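Local coordinates for protein nucleoporin NUP82 (PDB 3PBP) that serves as a structural component of the nuclear pore complex, its N-terminal domain interacting with NUP116, and can dock transiently associated nuclear transport factors, at residues Phe112-Ser115 against Ile116-Glu120; Asp271-Lys274 against Glu275-Leu278. The protein carries 1 engineered substitution. All coordinates share one frame; numbering follows the deposited sequence.

Contacts 1 and 2 are two tight local turns in the N-terminal domain of NUP82, whose successive four-stranded antiparallel sheets are consistent with a beta-propeller. Contact 1 comes first along the chain, at the end of strand 110-115, an edge strand of one such sheet. Contact 2 follows much later, in the loop between strands 269-271 and 286-288. Their centres lie 23 Å apart and their nearest atoms about 12 Å, so they do not touch. Both border the intervening sheet of strands 127-132 to 164-166: Tyr114 of contact 1 meets Phe154 and Lys146, while Arg277 and Leu278 of contact 2 rest on strand 164-166. One blade thus meets the turn leaving its predecessor and a later loop.

Contact 1: Phe112-Ser115 against Ile116-Glu120; sequences FHYS and IDEEE
Ser115 and Glu118 join the two ends of a tight turn: the strand stops at Ser115, the chain enters a 3-10 segment at residues 116-118, and Glu118 N donates to Ser115 O over 3.0 Å. Glu119 N gives a second bond of this kind to Ile116 O. The side chain of Glu118 then doubles back along the strand, and its OE2 receives Ser115 N at 2.9 Å; the donor stands out of the carboxylate plane and the bond is bent, with an N-H...O angle of 134°. An acid suits this place by accepting a backbone N-H. This turn leads from an edge strand of one sheet towards strand 127-132 of the next, as expected between successive blades of a beta-propeller. The short serine hydroxyl stays close enough to the backbone for Ser115 OG to accept a weak bond from Asp117 N at 3.5 Å. Asn86 ties both side chains together, its OD1 to Ser115 OG and its ND2 to Asp117 OD2, an acceptor the aspartate supplies. Tyr114 carries its CG anti to the backbone N (chi1 171°), which sends the ring towards Glu119. Glu119 OE1 lies in the ring plane, hydrogen-bonded to Tyr114 OH with a doubtful, very short modelled length; Lys146 NZ also binds this hydroxyl. Tyrosine adds an apolar edge: CE2 packs at 4.1 Å on Ile116 CG2, a methyl of a branched side chain suited to this buried position.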
# COMPACT_ATOMS: atom_id res chain seq x y z
N PHE A 112 -17.41 -5.92 -15.64
CA PHE A 112 -17.45 -4.68 -14.87
C PHE A 112 -16.79 -3.52 -15.60
O PHE A 112 -15.83 -3.71 -16.35
CB PHE A 112 -16.73 -4.91 -13.53
CG PHE A 112 -16.51 -3.66 -12.71
CD1 PHE A 112 -17.47 -3.23 -11.80
CD2 PHE A 112 -15.33 -2.93 -12.83
CE1 PHE A 112 -17.26 -2.12 -11.01
CE2 PHE A 112 -15.11 -1.81 -12.05
CZ PHE A 112 -16.08 -1.40 -11.13
N HIS A 113 -17.32 -2.32 -15.37
CA HIS A 113 -16.76 -1.13 -15.99
C HIS A 113 -16.81 0.04 -15.03
O HIS A 113 -17.72 0.14 -14.20
CB HIS A 113 -17.50 -0.75 -17.26
CG HIS A 113 -16.98 0.50 -17.89
ND1 HIS A 113 -15.90 0.52 -18.74
CD2 HIS A 113 -17.37 1.79 -17.75
CE1 HIS A 113 -15.64 1.76 -19.10
NE2 HIS A 113 -16.51 2.56 -18.51
N TYR A 114 -15.83 0.93 -15.14
CA TYR A 114 -15.78 2.10 -14.28
C TYR A 114 -14.97 3.22 -14.92
O TYR A 114 -13.92 2.97 -15.54
CB TYR A 114 -15.14 1.75 -12.94
CG TYR A 114 -14.86 2.95 -12.07
CD1 TYR A 114 -15.87 3.52 -11.29
CD2 TYR A 114 -13.61 3.55 -12.07
CE1 TYR A 114 -15.62 4.66 -10.53
CE2 TYR A 114 -13.35 4.70 -11.32
CZ TYR A 114 -14.36 5.25 -10.56
OH TYR A 114 -14.10 6.39 -9.84
N SER A 115 -15.48 4.45 -14.78
CA SER A 115 -14.82 5.65 -15.30
C SER A 115 -14.84 6.66 -14.17
O SER A 115 -15.78 6.71 -13.38
CB SER A 115 -15.57 6.21 -16.52
OG SER A 115 -14.90 7.35 -17.06
N ILE A 116 -13.79 7.46 -14.08
CA ILE A 116 -13.73 8.44 -13.01
C ILE A 116 -14.79 9.52 -13.24
O ILE A 116 -15.21 10.21 -12.30
CB ILE A 116 -12.33 9.07 -12.91
CG1 ILE A 116 -11.94 9.70 -14.24
CG2 ILE A 116 -11.31 8.01 -12.54
CD1 ILE A 116 -10.56 10.31 -14.23
N ASP A 117 -15.22 9.64 -14.49
CA ASP A 117 -16.24 10.62 -14.86
C ASP A 117 -17.59 10.23 -14.27
O ASP A 117 -18.55 10.99 -14.34
CB ASP A 117 -16.35 10.72 -16.38
CG ASP A 117 -15.00 10.92 -17.06
OD1 ASP A 117 -14.28 11.88 -16.69
OD2 ASP A 117 -14.66 10.12 -17.95
N GLU A 118 -17.66 9.03 -13.71
CA GLU A 118 -18.89 8.53 -13.11
C GLU A 118 -19.18 9.22 -11.79
O GLU A 118 -20.24 9.01 -11.19
CB GLU A 118 -18.78 7.02 -12.87
CG GLU A 118 -19.11 6.17 -14.08
CD GLU A 118 -18.90 4.70 -13.82
OE1 GLU A 118 -19.26 4.24 -12.71
OE2 GLU A 118 -18.39 4.00 -14.73
N GLU A 119 -18.24 10.03 -11.33
CA GLU A 119 -18.42 10.74 -10.07
C GLU A 119 -18.56 12.25 -10.23
O GLU A 119 -17.80 12.89 -10.96
CB GLU A 119 -17.26 10.41 -9.11
CG GLU A 119 -17.55 9.21 -8.22
CD GLU A 119 -16.30 8.47 -7.78
OE1 GLU A 119 -15.65 7.82 -8.64
OE2 GLU A 119 -15.97 8.53 -6.58
N GLU A 120 -19.58 12.78 -9.55
CA GLU A 120 -19.93 14.20 -9.54
C GLU A 120 -18.81 15.12 -10.01
O GLU A 120 -18.58 16.18 -9.43
CB GLU A 120 -20.34 14.59 -8.12
CG GLU A 120 -20.97 13.42 -7.36
CD GLU A 120 -20.70 13.48 -5.87
OE1 GLU A 120 -19.54 13.76 -5.48
OE2 GLU A 120 -21.63 13.24 -5.08

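Contact 2: Asp271-Lys274 against Glu275-Leu278; sequences DIQK and EYRL
Lys274, Glu275 and Gln273 crowd together where the chain coils through a single tight turn, and the carboxylate of Glu275 sits amid the aliphatic parts of the other two. The Glu275 chain bends at chi2 (86°), which folds its carboxylate back over the preceding residues. OE1 thereby comes to 3.4 Å from Gln273 CB, while OE2 lies 3.2 Å from Lys274 CG. Lys274 continues outward as an extended chain, and its NZ stays 5.4 Å from Glu275 OE2; the opposite charges may attract across that gap but form no salt bridge. Long, flexible Lys274 and Glu275 fit this exposed bend, offering methylenes for contact while their polar ends can face water.

Gln273 runs alongside the ring of Tyr276, both side chains pointing the same way, with amide and ring planes 30° apart. Gln273 OE1 lies at the ring edge near CE1, and Lys258 NZ reaches both groups, bonding Tyr276 OH and, weakly, Gln273 OE1; an amide suits this place as an acceptor. The tyrosine ring also meets Phe255. An alanine in place of Tyr276 would remove the ring and hydroxyl, is likely to leave Lys258 without its stronger partner here, and would probably open a gap between Gln273 and Phe255.

On the buried side, apolar Ile272 packs its CG2 at 3.7 Å against Arg277 CG; the arginine suits the spot by bringing methylenes to the isoleucine and a donor, NH1, to Leu212 O. The backbone closes twice: Tyr276 N donates to Gln273 O at 2.9 Å, and Arg277 N to Lys274 O at 3.3 Å. These successive bonds from residue i+3 to residue i are the signature of two overlapping beta turns, here coiling the loop that follows strand 269-271.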
# COMPACT_ATOMS: atom_id res chain seq x y z
N ASP A 271 -17.93 -14.24 4.39
CA ASP A 271 -18.40 -12.88 4.08
C ASP A 271 -17.87 -11.89 5.08
O ASP A 271 -17.74 -12.20 6.26
CB ASP A 271 -19.92 -12.82 4.09
CG ASP A 271 -20.54 -13.62 2.97
OD1 ASP A 271 -20.13 -13.41 1.81
OD2 ASP A 271 -21.44 -14.46 3.25
N ILE A 272 -17.58 -10.68 4.61
CA ILE A 272 -17.06 -9.65 5.49
C ILE A 272 -17.86 -8.36 5.36
O ILE A 272 -17.87 -7.73 4.31
CB ILE A 272 -15.58 -9.41 5.19
CG1 ILE A 272 -14.81 -10.69 5.54
CG2 ILE A 272 -15.09 -8.19 5.96
CD1 ILE A 272 -13.33 -10.59 5.45
N GLN A 273 -18.52 -8.00 6.46
CA GLN A 273 -19.38 -6.81 6.53
C GLN A 273 -18.64 -5.50 6.33
O GLN A 273 -17.53 -5.32 6.84
CB GLN A 273 -20.09 -6.80 7.88
CG GLN A 273 -20.42 -8.20 8.39
CD GLN A 273 -21.20 -8.20 9.69
OE1 GLN A 273 -20.75 -7.67 10.71
NE2 GLN A 273 -22.38 -8.81 9.67
N LYS A 274 -19.26 -4.57 5.61
CA LYS A 274 -18.65 -3.27 5.32
C LYS A 274 -18.01 -2.58 6.51
O LYS A 274 -17.07 -1.81 6.36
CB LYS A 274 -19.69 -2.33 4.67
CG LYS A 274 -21.14 -2.59 5.09
CD LYS A 274 -22.10 -1.57 4.49
CE LYS A 274 -23.55 -2.05 4.60
NZ LYS A 274 -24.52 -1.11 3.96
N GLU A 275 -18.52 -2.86 7.71
CA GLU A 275 -17.99 -2.24 8.92
C GLU A 275 -16.53 -2.60 9.18
O GLU A 275 -15.74 -1.73 9.55
CB GLU A 275 -18.84 -2.61 10.13
CG GLU A 275 -20.31 -2.19 10.03
CD GLU A 275 -21.19 -3.20 9.30
OE1 GLU A 275 -21.36 -4.32 9.82
OE2 GLU A 275 -21.71 -2.88 8.20
N TYR A 276 -16.19 -3.87 8.99
CA TYR A 276 -14.82 -4.36 9.23
C TYR A 276 -13.84 -4.06 8.11
O TYR A 276 -12.67 -4.39 8.21
CB TYR A 276 -14.83 -5.87 9.46
CG TYR A 276 -15.76 -6.32 10.55
CD1 TYR A 276 -17.10 -6.59 10.28
CD2 TYR A 276 -15.30 -6.49 11.85
CE1 TYR A 276 -17.96 -7.01 11.30
CE2 TYR A 276 -16.15 -6.91 12.87
CZ TYR A 276 -17.47 -7.17 12.59
OH TYR A 276 -18.31 -7.57 13.60
N ARG A 277 -14.31 -3.43 7.04
CA ARG A 277 -13.44 -3.14 5.92
C ARG A 277 -12.84 -1.74 5.91
O ARG A 277 -11.93 -1.46 5.11
CB ARG A 277 -14.18 -3.40 4.61
CG ARG A 277 -14.71 -4.81 4.53
CD ARG A 277 -14.57 -5.34 3.14
NE ARG A 277 -15.69 -4.97 2.29
CZ ARG A 277 -15.56 -4.63 1.01
NH1 ARG A 277 -14.36 -4.60 0.45
NH2 ARG A 277 -16.64 -4.36 0.29
N LEU A 278 -13.34 -0.87 6.78
CA LEU A 278 -12.81 0.49 6.87
C LEU A 278 -11.67 0.49 7.86
O LEU A 278 -11.88 0.45 9.07
CB LEU A 278 -13.91 1.46 7.33
CG LEU A 278 -15.05 1.67 6.33
CD1 LEU A 278 -16.19 2.42 7.00
CD2 LEU A 278 -14.53 2.42 5.11